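Local structure of glycosyl hydrolases family 2, sugar binding domain protein (Bacteroides uniformis str. 3978 T3 ii, 6D1P) at residues 550-561 against 607-617. The protein is a gut bacterial beta-glucuronidase of glycoside hydrolase family 2, which probably cleaves O-glycosidic bonds to release glucuronic acid from its substrates. Numbering follows the deposited sequence.
Sequences ESYIIRLFDWHL and KESYYVFQSYW
L561 reaches from helix 550-561 into a hollow formed by V612, F613, Y616 and W617, a worked example of knobs-into-holes packing between two nearly parallel helices (axes 9.4 Å apart, crossing at -17°). Its CB lies over the centre of the Y616 ring in a CH-pi contact, 3.7 Å from the centroid. CG, set anti to the carbonyl carbon (chi1 -71°), carries the chain on toward the F613 ring, and there the methyls part: CD1 settles between Y616 CD2 and F613 CD1, while CD2 approaches W617 NE1 at 3.3 Å. V612 returns the arrangement as a knob among I554, F557, D558 and L561. F613 CE2 lies over one face of the F557 ring, offset toward its rim and 3.4 Å from F557 CD1, with the two planes 55° apart; S609 CB meets the edge of the same ring.

Polar contacts flank the apolar core. Y616 OH donates to D558 OD2 at 2.6 Å, nearly along the C-O axis, while D558 OD1 accepts from A673 N. A phenylalanine in place of Y616 would lack the hydroxyl and would probably leave D558 OD2 without this donor. Near the N-terminal end, E550 OE1 takes the N-H of E608 (3.0 Å) and a hydrogen bond from a water that lies doubtfully close to S609 OG; its OE2 accepts from G520 N. Within the TIM-barrel domain of the family, the chemistry thus implies an apolar interlock of two helices, with buried carboxylates at its margins satisfied largely by neutral donors.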
loop_
_atom_site.group_PDB
_atom_site.type_symbol
_atom_site.label_atom_id
_atom_site.label_comp_id
_atom_site.label_asym_id
_atom_site.label_seq_id
_atom_site.Cartn_x
_atom_site.Cartn_y
_atom_site.Cartn_z
ATOM N N GLU A 550 -0.065 -10.929 33.345
ATOM C CA GLU A 550 -1.275 -10.533 34.053
ATOM C C GLU A 550 -1.069 -10.582 35.555
ATOM O O GLU A 550 -1.683 -9.798 36.287
ATOM C CB GLU A 550 -2.451 -11.421 33.645
ATOM C CG GLU A 550 -2.851 -11.244 32.165
ATOM C CD GLU A 550 -4.260 -11.749 31.850
ATOM O OE1 GLU A 550 -5.258 -11.224 32.417
ATOM O OE2 GLU A 550 -4.358 -12.687 31.018
ATOM N N SER A 551 -0.197 -11.480 36.022
ATOM C CA SER A 551 0.041 -11.627 37.451
ATOM C C SER A 551 0.531 -10.327 38.056
ATOM O O SER A 551 0.086 -9.924 39.144
ATOM C CB SER A 551 1.055 -12.736 37.695
ATOM O OG SER A 551 0.569 -13.959 37.177
ATOM N N TYR A 552 1.441 -9.647 37.353
ATOM C CA TYR A 552 1.942 -8.394 37.872
ATOM C C TYR A 552 0.851 -7.335 37.860
ATOM O O TYR A 552 0.588 -6.686 38.882
ATOM C CB TYR A 552 3.165 -7.926 37.090
ATOM C CG TYR A 552 3.585 -6.569 37.568
ATOM C CD1 TYR A 552 4.225 -6.408 38.803
ATOM C CD2 TYR A 552 3.283 -5.432 36.830
ATOM C CE1 TYR A 552 4.588 -5.134 39.265
ATOM C CE2 TYR A 552 3.640 -4.163 37.287
ATOM C CZ TYR A 552 4.297 -4.021 38.499
ATOM O OH TYR A 552 4.637 -2.760 38.933
ATOM N N ILE A 553 0.173 -7.168 36.725
ATOM C CA ILE A 553 -0.717 -6.019 36.625
ATOM C C ILE A 553 -1.911 -6.168 37.556
ATOM O O ILE A 553 -2.488 -5.169 37.996
ATOM C CB ILE A 553 -1.158 -5.782 35.170
ATOM C CG1 ILE A 553 -1.432 -4.287 34.959
ATOM C CG2 ILE A 553 -2.396 -6.601 34.823
ATOM C CD1 ILE A 553 -0.185 -3.424 35.028
ATOM N N ILE A 554 -2.304 -7.402 37.868
ATOM C CA ILE A 554 -3.440 -7.618 38.760
ATOM C C ILE A 554 -3.130 -7.069 40.150
ATOM O O ILE A 554 -3.940 -6.360 40.758
ATOM C CB ILE A 554 -3.786 -9.120 38.778
ATOM C CG1 ILE A 554 -4.705 -9.435 37.589
ATOM C CG2 ILE A 554 -4.384 -9.549 40.113
ATOM C CD1 ILE A 554 -4.675 -10.865 37.166
ATOM N N ARG A 555 -1.925 -7.353 40.641
ATOM C CA ARG A 555 -1.460 -6.791 41.894
ATOM C C ARG A 555 -1.375 -5.274 41.829
ATOM O O ARG A 555 -1.700 -4.587 42.807
ATOM C CB ARG A 555 -0.104 -7.393 42.240
ATOM C CG ARG A 555 -0.183 -8.859 42.658
ATOM C CD ARG A 555 1.194 -9.467 42.715
ATOM N NE ARG A 555 1.201 -10.746 43.411
ATOM C CZ ARG A 555 0.708 -11.877 42.909
ATOM N NH1 ARG A 555 0.151 -11.894 41.699
ATOM N NH2 ARG A 555 0.771 -12.995 43.617
ATOM N N LEU A 556 -0.932 -4.727 40.688
ATOM C CA LEU A 556 -0.805 -3.275 40.573
ATOM C C LEU A 556 -2.168 -2.613 40.613
ATOM O O LEU A 556 -2.345 -1.593 41.293
ATOM C CB LEU A 556 -0.058 -2.886 39.289
ATOM C CG LEU A 556 0.233 -1.395 38.993
ATOM C CD1 LEU A 556 1.420 -1.263 38.032
ATOM C CD2 LEU A 556 -0.975 -0.644 38.406
ATOM N N PHE A 557 -3.143 -3.171 39.884
ATOM C CA PHE A 557 -4.496 -2.629 39.933
ATOM C C PHE A 557 -5.077 -2.769 41.338
ATOM O O PHE A 557 -5.690 -1.836 41.871
ATOM C CB PHE A 557 -5.402 -3.349 38.932
ATOM C CG PHE A 557 -5.090 -3.074 37.481
ATOM C CD1 PHE A 557 -4.833 -1.791 37.034
ATOM C CD2 PHE A 557 -5.095 -4.121 36.557
ATOM C CE1 PHE A 557 -4.566 -1.541 35.681
ATOM C CE2 PHE A 557 -4.838 -3.900 35.216
ATOM C CZ PHE A 557 -4.566 -2.607 34.766
ATOM N N ASP A 558 -4.902 -3.950 41.937
ATOM C CA ASP A 558 -5.393 -4.236 43.281
ATOM C C ASP A 558 -4.899 -3.183 44.269
ATOM O O ASP A 558 -5.691 -2.491 44.916
ATOM C CB ASP A 558 -4.923 -5.645 43.679
ATOM C CG ASP A 558 -5.604 -6.180 44.928
ATOM O OD1 ASP A 558 -5.410 -7.374 45.212
ATOM O OD2 ASP A 558 -6.326 -5.440 45.623
ATOM N N TRP A 559 -3.575 -3.007 44.340
ATOM C CA TRP A 559 -2.987 -2.001 45.218
ATOM C C TRP A 559 -3.610 -0.620 45.008
ATOM O O TRP A 559 -4.148 -0.018 45.947
ATOM C CB TRP A 559 -1.477 -1.932 45.008
ATOM C CG TRP A 559 -0.873 -1.104 46.063
ATOM C CD1 TRP A 559 -0.765 0.267 46.079
ATOM C CD2 TRP A 559 -0.363 -1.562 47.324
ATOM N NE1 TRP A 559 -0.187 0.680 47.255
ATOM C CE2 TRP A 559 0.070 -0.418 48.041
ATOM C CE3 TRP A 559 -0.213 -2.832 47.912
ATOM C CZ2 TRP A 559 0.651 -0.505 49.321
ATOM C CZ3 TRP A 559 0.368 -2.915 49.189
ATOM C CH2 TRP A 559 0.783 -1.758 49.877
ATOM N N HIS A 560 -3.532 -0.093 43.778
ATOM C CA HIS A 560 -4.094 1.229 43.509
ATOM C C HIS A 560 -5.517 1.336 44.027
ATOM O O HIS A 560 -5.878 2.321 44.685
ATOM C CB HIS A 560 -4.075 1.537 42.008
ATOM C CG HIS A 560 -2.760 2.030 41.491
ATOM N ND1 HIS A 560 -1.690 1.197 41.252
ATOM C CD2 HIS A 560 -2.355 3.272 41.136
ATOM C CE1 HIS A 560 -0.676 1.904 40.783
ATOM N NE2 HIS A 560 -1.053 3.169 40.707
ATOM N N LEU A 561 -6.344 0.322 43.736
ATOM C CA LEU A 561 -7.761 0.396 44.089
ATOM C C LEU A 561 -7.963 0.388 45.601
ATOM O O LEU A 561 -8.842 1.089 46.125
ATOM C CB LEU A 561 -8.525 -0.756 43.438
ATOM C CG LEU A 561 -8.689 -0.646 41.914
ATOM C CD1 LEU A 561 -9.268 -1.921 41.334
ATOM C CD2 LEU A 561 -9.572 0.534 41.564
ATOM N N LYS A 607 -9.612 -9.748 29.975
ATOM C CA LYS A 607 -8.507 -10.261 30.765
ATOM C C LYS A 607 -8.975 -10.470 32.204
ATOM O O LYS A 607 -10.044 -10.013 32.605
ATOM C CB LYS A 607 -7.317 -9.291 30.752
ATOM C CG LYS A 607 -6.864 -8.812 29.372
ATOM C CD LYS A 607 -5.626 -7.934 29.490
ATOM C CE LYS A 607 -5.256 -7.296 28.148
ATOM N NZ LYS A 607 -4.181 -6.239 28.219
ATOM N N GLU A 608 -8.151 -11.145 32.996
ATOM C CA GLU A 608 -8.539 -11.371 34.384
ATOM C C GLU A 608 -8.409 -10.116 35.240
ATOM O O GLU A 608 -8.986 -10.062 36.335
ATOM C CB GLU A 608 -7.729 -12.535 34.956
ATOM C CG GLU A 608 -7.803 -13.766 34.030
ATOM C CD GLU A 608 -7.757 -15.096 34.762
ATOM O OE1 GLU A 608 -8.457 -15.264 35.808
ATOM O OE2 GLU A 608 -7.007 -15.973 34.293
ATOM N N SER A 609 -7.720 -9.091 34.750
ATOM C CA SER A 609 -7.710 -7.816 35.448
ATOM C C SER A 609 -9.052 -7.109 35.379
ATOM O O SER A 609 -9.323 -6.256 36.228
ATOM C CB SER A 609 -6.641 -6.916 34.860
ATOM O OG SER A 609 -6.764 -6.898 33.444
ATOM N N TYR A 610 -9.885 -7.412 34.374
ATOM C CA TYR A 610 -11.219 -6.816 34.320
ATOM C C TYR A 610 -12.013 -7.110 35.599
ATOM O O TYR A 610 -12.824 -6.283 36.025
ATOM C CB TYR A 610 -11.967 -7.328 33.081
ATOM C CG TYR A 610 -13.432 -6.895 32.972
ATOM C CD1 TYR A 610 -14.457 -7.659 33.550
ATOM C CD2 TYR A 610 -13.794 -5.742 32.272
ATOM C CE1 TYR A 610 -15.807 -7.271 33.440
ATOM C CE2 TYR A 610 -15.137 -5.342 32.167
ATOM C CZ TYR A 610 -16.139 -6.116 32.759
ATOM O OH TYR A 610 -17.463 -5.730 32.651
ATOM N N TYR A 611 -11.776 -8.271 36.225
ATOM C CA TYR A 611 -12.504 -8.685 37.426
ATOM C C TYR A 611 -11.920 -8.067 38.683
ATOM O O TYR A 611 -12.641 -7.886 39.673
ATOM C CB TYR A 611 -12.504 -10.215 37.528
ATOM C CG TYR A 611 -13.075 -10.817 36.261
ATOM C CD1 TYR A 611 -14.445 -10.786 36.034
ATOM C CD2 TYR A 611 -12.252 -11.345 35.264
ATOM C CE1 TYR A 611 -14.989 -11.281 34.880
ATOM C CE2 TYR A 611 -12.805 -11.855 34.078
ATOM C CZ TYR A 611 -14.176 -11.807 33.904
ATOM O OH TYR A 611 -14.792 -12.275 32.784
ATOM N N VAL A 612 -10.625 -7.745 38.674
ATOM C CA VAL A 612 -10.068 -6.981 39.779
ATOM C C VAL A 612 -10.817 -5.669 39.926
ATOM O O VAL A 612 -11.302 -5.336 41.014
ATOM C CB VAL A 612 -8.564 -6.758 39.580
ATOM C CG1 VAL A 612 -8.036 -5.876 40.677
ATOM C CG2 VAL A 612 -7.847 -8.102 39.548
ATOM N N PHE A 613 -10.973 -4.933 38.819
ATOM C CA PHE A 613 -11.752 -3.693 38.865
ATOM C C PHE A 613 -13.198 -3.968 39.241
ATOM O O PHE A 613 -13.791 -3.230 40.041
ATOM C CB PHE A 613 -11.698 -2.948 37.522
ATOM C CG PHE A 613 -10.435 -2.137 37.325
ATOM C CD1 PHE A 613 -10.292 -0.892 37.923
ATOM C CD2 PHE A 613 -9.386 -2.630 36.568
ATOM C CE1 PHE A 613 -9.142 -0.162 37.780
ATOM C CE2 PHE A 613 -8.217 -1.887 36.400
ATOM C CZ PHE A 613 -8.095 -0.654 37.010
ATOM N N GLN A 614 -13.792 -5.013 38.660
ATOM C CA GLN A 614 -15.207 -5.262 38.895
ATOM C C GLN A 614 -15.454 -5.574 40.363
ATOM O O GLN A 614 -16.411 -5.066 40.962
ATOM C CB GLN A 614 -15.704 -6.401 38.010
ATOM C CG GLN A 614 -17.228 -6.566 37.970
ATOM C CD GLN A 614 -17.669 -7.626 36.958
ATOM O OE1 GLN A 614 -17.201 -8.771 36.995
ATOM N NE2 GLN A 614 -18.556 -7.236 36.038
ATOM N N SER A 615 -14.563 -6.357 40.971
ATOM C CA SER A 615 -14.733 -6.733 42.362
ATOM C C SER A 615 -14.671 -5.526 43.291
ATOM O O SER A 615 -15.238 -5.579 44.385
ATOM C CB SER A 615 -13.672 -7.752 42.759
ATOM O OG SER A 615 -12.399 -7.157 42.786
ATOM N N TYR A 616 -14.011 -4.441 42.874
ATOM C CA TYR A 616 -13.904 -3.233 43.688
ATOM C C TYR A 616 -14.986 -2.213 43.378
ATOM O O TYR A 616 -15.374 -1.441 44.256
ATOM C CB TYR A 616 -12.544 -2.566 43.473
ATOM C CG TYR A 616 -11.412 -3.016 44.371
ATOM C CD1 TYR A 616 -11.190 -2.398 45.596
ATOM C CD2 TYR A 616 -10.534 -4.020 43.977
ATOM C CE1 TYR A 616 -10.141 -2.785 46.421
ATOM C CE2 TYR A 616 -9.477 -4.414 44.796
ATOM C CZ TYR A 616 -9.287 -3.785 46.020
ATOM O OH TYR A 616 -8.242 -4.144 46.851
ATOM N N TRP A 617 -15.493 -2.196 42.153
ATOM C CA TRP A 617 -16.319 -1.086 41.702
ATOM C C TRP A 617 -17.767 -1.451 41.473
ATOM O O TRP A 617 -18.639 -0.585 41.600
ATOM C CB TRP A 617 -15.757 -0.499 40.392
ATOM C CG TRP A 617 -14.513 0.307 40.559
ATOM C CD1 TRP A 617 -13.853 0.584 41.732
ATOM C CD2 TRP A 617 -13.786 0.977 39.522
ATOM N NE1 TRP A 617 -12.755 1.382 41.482
ATOM C CE2 TRP A 617 -12.691 1.638 40.136
ATOM C CE3 TRP A 617 -13.952 1.088 38.135
ATOM C CZ2 TRP A 617 -11.763 2.384 39.405
ATOM C CZ3 TRP A 617 -13.015 1.842 37.403
ATOM C CH2 TRP A 617 -11.944 2.475 38.044
HETATM O O HOH W 1 -4.790 -8.406 32.921
#